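Side-chain contacts in Serine/threonine protein phosphatase Stp1 (Streptococcus agalactiae, PDB 2PK0), which probably removes phosphate from phosphoserine and phosphothreonine residues of proteins, as a bacterial phosphatase of the metal-dependent PP2C family: residues R88-L93 / K100-T105; G189-V194 / T210-E215. All blocks are in the same frame, centred on the assembly; numbering follows the deposited sequence.

Overall arrangement
Following the chain from the N terminus, interaction 1 comes first: helix 72-96 ends, a short turn follows, and residues 100-105 come back along the helix into strand 103-112, closing a small loop. Interaction 2 opens much later, where strand 191-195 is followed by helices 197-200 and 205-212 before residues 210-215 return to the strand; that loop carries Asp-197, a magnesium ligand. The two loops lie in series and neither nest nor cross. The centres of interaction 1 and interaction 2 are about 34 Å apart, on opposite sides of the chain's centre. Each ties a helix to a different sheet of the PP2C beta-sandwich.

Interaction 1 (R88-L93 / K100-T105); sequences RKIYEL and KGMGTT
Met-102, just before strand 103-112, reaches across to Ile-90 and Leu-93 on helix 72-96, a helix-on-sheet contact at one layer of the alpha/beta sandwich of the PP2C fold. The apolar contacts come first. From a CG anti to the backbone N (chi1 177°), the thioether bends at its next two torsions and brings its methyl to the helix. There CE lies 3.7 Å from Ile-90 CG2. That same branch also sits 3.8 Å from Met-102 CG, so one methyl of the isoleucine spans the bend, the two side chains crossing at about a right angle. On the next turn of the helix Leu-93 lends its base to the same methyl, with Leu-93 CB 3.7 Å from Met-102 CE and its CG and CD2 about as near. Further along the strand, the other branch of Ile-90 makes a looser touch, CD1 to Thr-104 CG2 at 4.3 Å. Helix 48-64 covers the group as well, through Ala-52, Met-55 and Thr-56.

No hydrogen bond joins the two segments; the polar bonds belong to 100-105 and its surroundings. Thr-105 bonds through OG1 and its backbone to Asp-41, a magnesium ligand, and the Thr-104 side chain is about 7 Å from a bound magnesium. Thr-104 OG1 donates to Thr-105 O at 2.7 Å, in the carbonyl plane and on a lone pair, with a C=O...donor angle of 130°.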
ATOM      1  N   ARG A  88      11.351   1.087  14.527  1.00 40.36           N
ATOM      2  CA  ARG A  88      12.307   0.646  15.523  1.00 40.52           C
ATOM      3  C   ARG A  88      11.827  -0.603  16.288  1.00 39.20           C
ATOM      4  O   ARG A  88      12.647  -1.362  16.783  1.00 38.66           O
ATOM      5  CB  ARG A  88      12.682   1.798  16.457  1.00 44.75           C
ATOM      6  CG  ARG A  88      11.571   2.252  17.362  1.00 50.69           C
ATOM      7  CD  ARG A  88      11.749   3.685  17.827  1.00 55.26           C
ATOM      8  NE  ARG A  88      12.958   3.883  18.616  1.00 59.47           N
ATOM      9  CZ  ARG A  88      13.961   4.668  18.241  1.00 61.11           C
ATOM     10  NH1 ARG A  88      15.025   4.798  19.021  1.00 60.27           N
ATOM     11  NH2 ARG A  88      13.888   5.325  17.085  1.00 61.31           N
ATOM     12  N   LYS A  89      10.517  -0.845  16.344  1.00 36.94           N
ATOM     13  CA  LYS A  89      10.001  -2.070  16.968  1.00 36.38           C
ATOM     14  C   LYS A  89      10.323  -3.314  16.124  1.00 39.91           C
ATOM     15  O   LYS A  89      10.666  -4.363  16.655  1.00 45.84           O
ATOM     16  CB  LYS A  89       8.493  -1.966  17.202  1.00 35.36           C
ATOM     17  CG  LYS A  89       7.923  -3.003  18.128  1.00 35.64           C
ATOM     18  CD  LYS A  89       6.383  -2.980  18.181  1.00 36.37           C
ATOM     19  CE  LYS A  89       5.884  -4.236  18.947  1.00 39.25           C
ATOM     20  NZ  LYS A  89       4.515  -4.100  19.582  1.00 41.40           N
ATOM     21  N   ILE A  90      10.240  -3.188  14.809  1.00 39.76           N
ATOM     22  CA  ILE A  90      10.521  -4.310  13.922  1.00 39.31           C
ATOM     23  C   ILE A  90      12.034  -4.507  13.721  1.00 40.58           C
ATOM     24  O   ILE A  90      12.505  -5.636  13.556  1.00 39.95           O
ATOM     25  CB  ILE A  90       9.787  -4.107  12.578  1.00 39.15           C
ATOM     26  CG1 ILE A  90       8.301  -4.283  12.789  1.00 38.81           C
ATOM     27  CG2 ILE A  90      10.215  -5.085  11.512  1.00 37.08           C
ATOM     28  CD1 ILE A  90       7.594  -4.364  11.514  1.00 42.03           C
ATOM     29  N   TYR A  91      12.798  -3.416  13.751  1.00 40.25           N
ATOM     30  CA  TYR A  91      14.252  -3.530  13.665  1.00 40.13           C
ATOM     31  C   TYR A  91      14.793  -4.283  14.870  1.00 40.58           C
ATOM     32  O   TYR A  91      15.617  -5.178  14.732  1.00 39.74           O
ATOM     33  CB  TYR A  91      14.925  -2.159  13.599  1.00 43.16           C
ATOM     34  CG  TYR A  91      16.436  -2.257  13.633  1.00 44.74           C
ATOM     35  CD1 TYR A  91      17.133  -2.777  12.541  1.00 45.09           C
ATOM     36  CD2 TYR A  91      17.168  -1.848  14.753  1.00 43.60           C
ATOM     37  CE1 TYR A  91      18.510  -2.888  12.547  1.00 44.72           C
ATOM     38  CE2 TYR A  91      18.552  -1.958  14.775  1.00 44.57           C
ATOM     39  CZ  TYR A  91      19.220  -2.484  13.663  1.00 45.74           C
ATOM     40  OH  TYR A  91      20.599  -2.602  13.652  1.00 45.67           O
ATOM     41  N   GLU A  92      14.311  -3.904  16.049  1.00 42.98           N
ATOM     42  CA  GLU A  92      14.741  -4.498  17.301  1.00 42.42           C
ATOM     43  C   GLU A  92      14.394  -5.980  17.281  1.00 41.93           C
ATOM     44  O   GLU A  92      15.235  -6.825  17.593  1.00 42.02           O
ATOM     45  CB  GLU A  92      14.033  -3.818  18.466  1.00 43.45           C
ATOM     46  CG  GLU A  92      14.947  -3.218  19.513  1.00 47.51           C
ATOM     47  CD  GLU A  92      15.412  -1.797  19.170  1.00 50.44           C
ATOM     48  OE1 GLU A  92      16.366  -1.651  18.369  1.00 51.02           O
ATOM     49  OE2 GLU A  92      14.836  -0.827  19.731  1.00 51.62           O
ATOM     50  N   LEU A  93      13.166  -6.288  16.868  1.00 42.76           N
ATOM     51  CA  LEU A  93      12.692  -7.668  16.755  1.00 43.55           C
ATOM     52  C   LEU A  93      13.461  -8.444  15.679  1.00 46.69           C
ATOM     53  O   LEU A  93      13.655  -9.654  15.796  1.00 48.85           O
ATOM     54  CB  LEU A  93      11.191  -7.683  16.464  1.00 42.28           C
ATOM     55  CG  LEU A  93      10.443  -9.020  16.467  1.00 42.71           C
ATOM     56  CD1 LEU A  93      10.416  -9.648  17.864  1.00 42.99           C
ATOM     57  CD2 LEU A  93       9.035  -8.841  15.937  1.00 40.78           C
ATOM     58  N   LYS A 100      16.909 -12.756   9.429  1.00 62.08           N
ATOM     59  CA  LYS A 100      17.711 -12.127   8.394  1.00 63.52           C
ATOM     60  C   LYS A 100      16.849 -11.257   7.484  1.00 60.02           C
ATOM     61  O   LYS A 100      15.978 -11.766   6.784  1.00 60.00           O
ATOM     62  CB  LYS A 100      18.423 -13.198   7.559  1.00 67.30           C
ATOM     63  CG  LYS A 100      19.108 -14.298   8.366  1.00 71.02           C
ATOM     64  CD  LYS A 100      20.235 -13.740   9.241  1.00 74.56           C
ATOM     65  CE  LYS A 100      21.302 -14.795   9.507  1.00 76.69           C
ATOM     66  NZ  LYS A 100      20.702 -16.132   9.795  1.00 77.68           N
ATOM     67  N   GLY A 101      17.088  -9.949   7.522  1.00 56.85           N
ATOM     68  CA  GLY A 101      16.473  -9.007   6.581  1.00 53.46           C
ATOM     69  C   GLY A 101      14.979  -8.791   6.747  1.00 50.43           C
ATOM     70  O   GLY A 101      14.243  -8.721   5.766  1.00 50.59           O
ATOM     71  N   MET A 102      14.530  -8.699   7.995  1.00 47.37           N
ATOM     72  CA  MET A 102      13.124  -8.463   8.299  1.00 43.57           C
ATOM     73  C   MET A 102      12.720  -7.032   8.001  1.00 43.65           C
ATOM     74  O   MET A 102      13.427  -6.082   8.376  1.00 43.67           O
ATOM     75  CB  MET A 102      12.847  -8.742   9.768  1.00 43.64           C
ATOM     76  CG  MET A 102      11.434  -8.448  10.174  1.00 41.71           C
ATOM     77  SD  MET A 102      10.920  -9.526  11.489  1.00 42.66           S
ATOM     78  CE  MET A 102      11.137  -8.452  12.845  1.00 43.73           C
ATOM     79  N   GLY A 103      11.585  -6.878   7.323  1.00 40.15           N
ATOM     80  CA  GLY A 103      11.077  -5.562   7.026  1.00 38.87           C
ATOM     81  C   GLY A 103       9.795  -5.594   6.228  1.00 38.66           C
ATOM     82  O   GLY A 103       9.430  -6.634   5.673  1.00 39.15           O
ATOM     83  N   THR A 104       9.116  -4.453   6.155  1.00 33.10           N
ATOM     84  CA  THR A 104       7.908  -4.372   5.364  1.00 30.44           C
ATOM     85  C   THR A 104       7.722  -3.031   4.651  1.00 28.32           C
ATOM     86  O   THR A 104       8.209  -2.013   5.111  1.00 28.89           O
ATOM     87  CB  THR A 104       6.655  -4.694   6.203  1.00 31.35           C
ATOM     88  OG1 THR A 104       5.500  -4.569   5.369  1.00 33.28           O
ATOM     89  CG2 THR A 104       6.523  -3.754   7.380  1.00 29.00           C
ATOM     90  N   THR A 105       7.024  -3.030   3.518  1.00 26.17           N
ATOM     91  CA  THR A 105       6.524  -1.772   2.970  1.00 25.76           C
ATOM     92  C   THR A 105       5.305  -1.338   3.788  1.00 25.82           C
ATOM     93  O   THR A 105       4.741  -2.137   4.536  1.00 26.99           O
ATOM     94  CB  THR A 105       6.054  -1.890   1.502  1.00 25.07           C
ATOM     95  OG1 THR A 105       4.822  -2.620   1.446  1.00 22.57           O
ATOM     96  CG2 THR A 105       7.087  -2.551   0.637  1.00 25.11           C
TER

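Interaction 2 (G189-V194 / T210-E215); sequences GDYLVV and TVLTQE
Tyr-191 and Leu-212 meet because each turns its CG away from its own carbonyl carbon (chi1 -65° and -58°), which sends the ring out from strand 191-195 and carries Leu-212 CD1 toward that strand. This is a helix-on-sheet contact of the PP2C beta-sandwich: Leu-212 of helix 205-212 lies against the outer side of the sheet that holds strand 191-195. Tyr-191 and Val-193, two residues apart, both face the helix, while Leu-192 between them points the other way and packs on Val-109 of the second sheet.

The two main side chains run past each other in opposite directions. Leu-212 CB sits almost squarely over the phenol ring, 4.1 Å from the centroid of the Tyr-191 ring and 7° off its normal, a CH-pi contact. From there the leucine runs on, extended, toward the root of the tyrosine, and its CD1 comes 3.8 Å from Tyr-191 CB and equally close to Tyr-191 CG. The ring also meets that of Tyr-244 on strand 238-245, the two planes inclined at about 35°, and touches Leu-218 of helix 218-231.

The backbone of Leu-212 takes part too: its carbonyl oxygen lies over that same face at the hydroxyl end, with Leu-212 O 3.0 Å from Tyr-191 OH. That carbonyl accepts a hydrogen bond from Lys-221 NZ, which ties Leu-212 to helix 218-231.

Leu-212 CD1 also meets Val-193, 3.8 Å from Val-193 CG2, the branch beside the valine's backbone N.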
ATOM      1  N   GLY A 189     -17.442   8.580  -8.362  1.00 37.54           N
ATOM      2  CA  GLY A 189     -17.087   7.638  -9.419  1.00 36.04           C
ATOM      3  C   GLY A 189     -15.637   7.171  -9.441  1.00 35.15           C
ATOM      4  O   GLY A 189     -15.295   6.265 -10.212  1.00 33.41           O
ATOM      5  N   ASP A 190     -14.791   7.787  -8.605  1.00 34.06           N
ATOM      6  CA  ASP A 190     -13.369   7.425  -8.497  1.00 33.21           C
ATOM      7  C   ASP A 190     -13.185   6.041  -7.891  1.00 33.08           C
ATOM      8  O   ASP A 190     -14.076   5.519  -7.219  1.00 33.92           O
ATOM      9  CB  ASP A 190     -12.612   8.420  -7.606  1.00 35.26           C
ATOM     10  CG  ASP A 190     -12.267   9.724  -8.311  1.00 36.23           C
ATOM     11  OD1 ASP A 190     -12.436   9.825  -9.539  1.00 36.70           O
ATOM     12  OD2 ASP A 190     -11.800  10.660  -7.632  1.00 36.12           O
ATOM     13  N   TYR A 191     -12.026   5.449  -8.145  1.00 32.38           N
ATOM     14  CA  TYR A 191     -11.599   4.246  -7.449  1.00 30.44           C
ATOM     15  C   TYR A 191     -10.225   4.548  -6.890  1.00 30.85           C
ATOM     16  O   TYR A 191      -9.302   4.847  -7.654  1.00 30.59           O
ATOM     17  CB  TYR A 191     -11.469   3.047  -8.393  1.00 31.71           C
ATOM     18  CG  TYR A 191     -12.758   2.556  -9.040  1.00 31.48           C
ATOM     19  CD1 TYR A 191     -13.523   1.568  -8.445  1.00 29.87           C
ATOM     20  CD2 TYR A 191     -13.187   3.069 -10.256  1.00 32.86           C
ATOM     21  CE1 TYR A 191     -14.683   1.118  -9.022  1.00 30.04           C
ATOM     22  CE2 TYR A 191     -14.354   2.621 -10.851  1.00 32.15           C
ATOM     23  CZ  TYR A 191     -15.102   1.651 -10.223  1.00 32.18           C
ATOM     24  OH  TYR A 191     -16.266   1.207 -10.808  1.00 31.39           O
ATOM     25  N   LEU A 192     -10.086   4.506  -5.569  1.00 28.52           N
ATOM     26  CA  LEU A 192      -8.768   4.478  -4.966  1.00 25.59           C
ATOM     27  C   LEU A 192      -8.283   3.057  -5.122  1.00 26.38           C
ATOM     28  O   LEU A 192      -9.036   2.110  -4.840  1.00 25.26           O
ATOM     29  CB  LEU A 192      -8.819   4.820  -3.472  1.00 26.44           C
ATOM     30  CG  LEU A 192      -7.449   5.022  -2.804  1.00 25.53           C
ATOM     31  CD1 LEU A 192      -6.690   6.178  -3.450  1.00 21.00           C
ATOM     32  CD2 LEU A 192      -7.610   5.248  -1.330  1.00 24.93           C
ATOM     33  N   VAL A 193      -7.037   2.893  -5.577  1.00 23.89           N
ATOM     34  CA  VAL A 193      -6.460   1.579  -5.729  1.00 22.92           C
ATOM     35  C   VAL A 193      -5.177   1.477  -4.909  1.00 25.84           C
ATOM     36  O   VAL A 193      -4.159   2.058  -5.248  1.00 27.30           O
ATOM     37  CB  VAL A 193      -6.164   1.259  -7.205  1.00 23.30           C
ATOM     38  CG1 VAL A 193      -5.654  -0.198  -7.367  1.00 23.75           C
ATOM     39  CG2 VAL A 193      -7.393   1.483  -8.067  1.00 21.25           C
ATOM     40  N   VAL A 194      -5.231   0.741  -3.813  1.00 25.99           N
ATOM     41  CA  VAL A 194      -4.051   0.546  -2.997  1.00 24.74           C
ATOM     42  C   VAL A 194      -3.547  -0.881  -3.223  1.00 26.35           C
ATOM     43  O   VAL A 194      -4.293  -1.837  -3.033  1.00 24.69           O
ATOM     44  CB  VAL A 194      -4.373   0.774  -1.499  1.00 23.46           C
ATOM     45  CG1 VAL A 194      -3.112   0.683  -0.673  1.00 20.45           C
ATOM     46  CG2 VAL A 194      -5.039   2.130  -1.284  1.00 19.89           C
ATOM     47  N   THR A 210      -9.157  -0.892 -16.856  1.00 30.93           N
ATOM     48  CA  THR A 210     -10.078  -1.694 -17.645  1.00 31.10           C
ATOM     49  C   THR A 210     -10.954  -2.590 -16.778  1.00 33.68           C
ATOM     50  O   THR A 210     -12.163  -2.682 -17.006  1.00 37.83           O
ATOM     51  CB  THR A 210      -9.288  -2.519 -18.669  1.00 31.36           C
ATOM     52  OG1 THR A 210      -8.900  -1.650 -19.732  1.00 32.86           O
ATOM     53  CG2 THR A 210     -10.091  -3.720 -19.225  1.00 31.57           C
ATOM     54  N   VAL A 211     -10.356  -3.221 -15.768  1.00 31.79           N
ATOM     55  CA  VAL A 211     -11.083  -4.171 -14.933  1.00 31.35           C
ATOM     56  C   VAL A 211     -12.161  -3.438 -14.145  1.00 33.65           C
ATOM     57  O   VAL A 211     -13.290  -3.906 -14.007  1.00 35.11           O
ATOM     58  CB  VAL A 211     -10.141  -4.926 -13.976  1.00 30.40           C
ATOM     59  CG1 VAL A 211     -10.925  -5.707 -12.938  1.00 27.92           C
ATOM     60  CG2 VAL A 211      -9.223  -5.865 -14.742  1.00 26.84           C
ATOM     61  N   LEU A 212     -11.828  -2.236 -13.704  1.00 36.50           N
ATOM     62  CA  LEU A 212     -12.709  -1.493 -12.829  1.00 36.61           C
ATOM     63  C   LEU A 212     -13.812  -0.763 -13.573  1.00 40.60           C
ATOM     64  O   LEU A 212     -14.724  -0.243 -12.943  1.00 40.82           O
ATOM     65  CB  LEU A 212     -11.896  -0.513 -12.000  1.00 34.99           C
ATOM     66  CG  LEU A 212     -10.774  -1.069 -11.115  1.00 34.01           C
ATOM     67  CD1 LEU A 212     -10.148   0.091 -10.365  1.00 31.57           C
ATOM     68  CD2 LEU A 212     -11.286  -2.152 -10.146  1.00 32.08           C
ATOM     69  N   THR A 213     -13.743  -0.742 -14.909  1.00 45.84           N
ATOM     70  CA  THR A 213     -14.738  -0.030 -15.732  1.00 48.24           C
ATOM     71  C   THR A 213     -15.998  -0.804 -16.010  1.00 47.09           C
ATOM     72  O   THR A 213     -16.968  -0.239 -16.475  1.00 51.88           O
ATOM     73  CB  THR A 213     -14.169   0.449 -17.085  1.00 51.40           C
ATOM     74  OG1 THR A 213     -14.759   1.718 -17.422  1.00 52.76           O
ATOM     75  CG2 THR A 213     -14.380  -0.594 -18.215  1.00 49.34           C
ATOM     76  N   GLN A 214     -16.000  -2.083 -15.681  1.00 47.37           N
ATOM     77  CA  GLN A 214     -17.130  -2.943 -15.940  1.00 46.83           C
ATOM     78  C   GLN A 214     -18.302  -2.621 -15.027  1.00 49.33           C
ATOM     79  O   GLN A 214     -18.194  -1.822 -14.093  1.00 50.78           O
ATOM     80  CB  GLN A 214     -16.720  -4.393 -15.698  1.00 47.58           C
ATOM     81  CG  GLN A 214     -15.452  -4.853 -16.403  1.00 46.75           C
ATOM     82  CD  GLN A 214     -15.138  -6.305 -16.082  1.00 49.47           C
ATOM     83  OE1 GLN A 214     -14.532  -6.625 -15.041  1.00 50.57           O
ATOM     84  NE2 GLN A 214     -15.556  -7.203 -16.975  1.00 49.74           N
ATOM     85  N   GLU A 215     -19.433  -3.246 -15.303  1.00 50.88           N
ATOM     86  CA  GLU A 215     -20.550  -3.196 -14.384  1.00 52.27           C
ATOM     87  C   GLU A 215     -20.579  -4.538 -13.678  1.00 48.16           C
ATOM     88  O   GLU A 215     -21.149  -5.511 -14.172  1.00 45.44           O
ATOM     89  CB  GLU A 215     -21.864  -2.879 -15.110  1.00 55.31           C
ATOM     90  CG  GLU A 215     -22.011  -1.385 -15.476  1.00 59.58           C
ATOM     91  CD  GLU A 215     -23.405  -1.020 -15.991  1.00 61.22           C
ATOM     92  OE1 GLU A 215     -24.384  -1.695 -15.594  1.00 64.05           O
ATOM     93  OE2 GLU A 215     -23.520  -0.054 -16.788  1.00 63.29           O
TER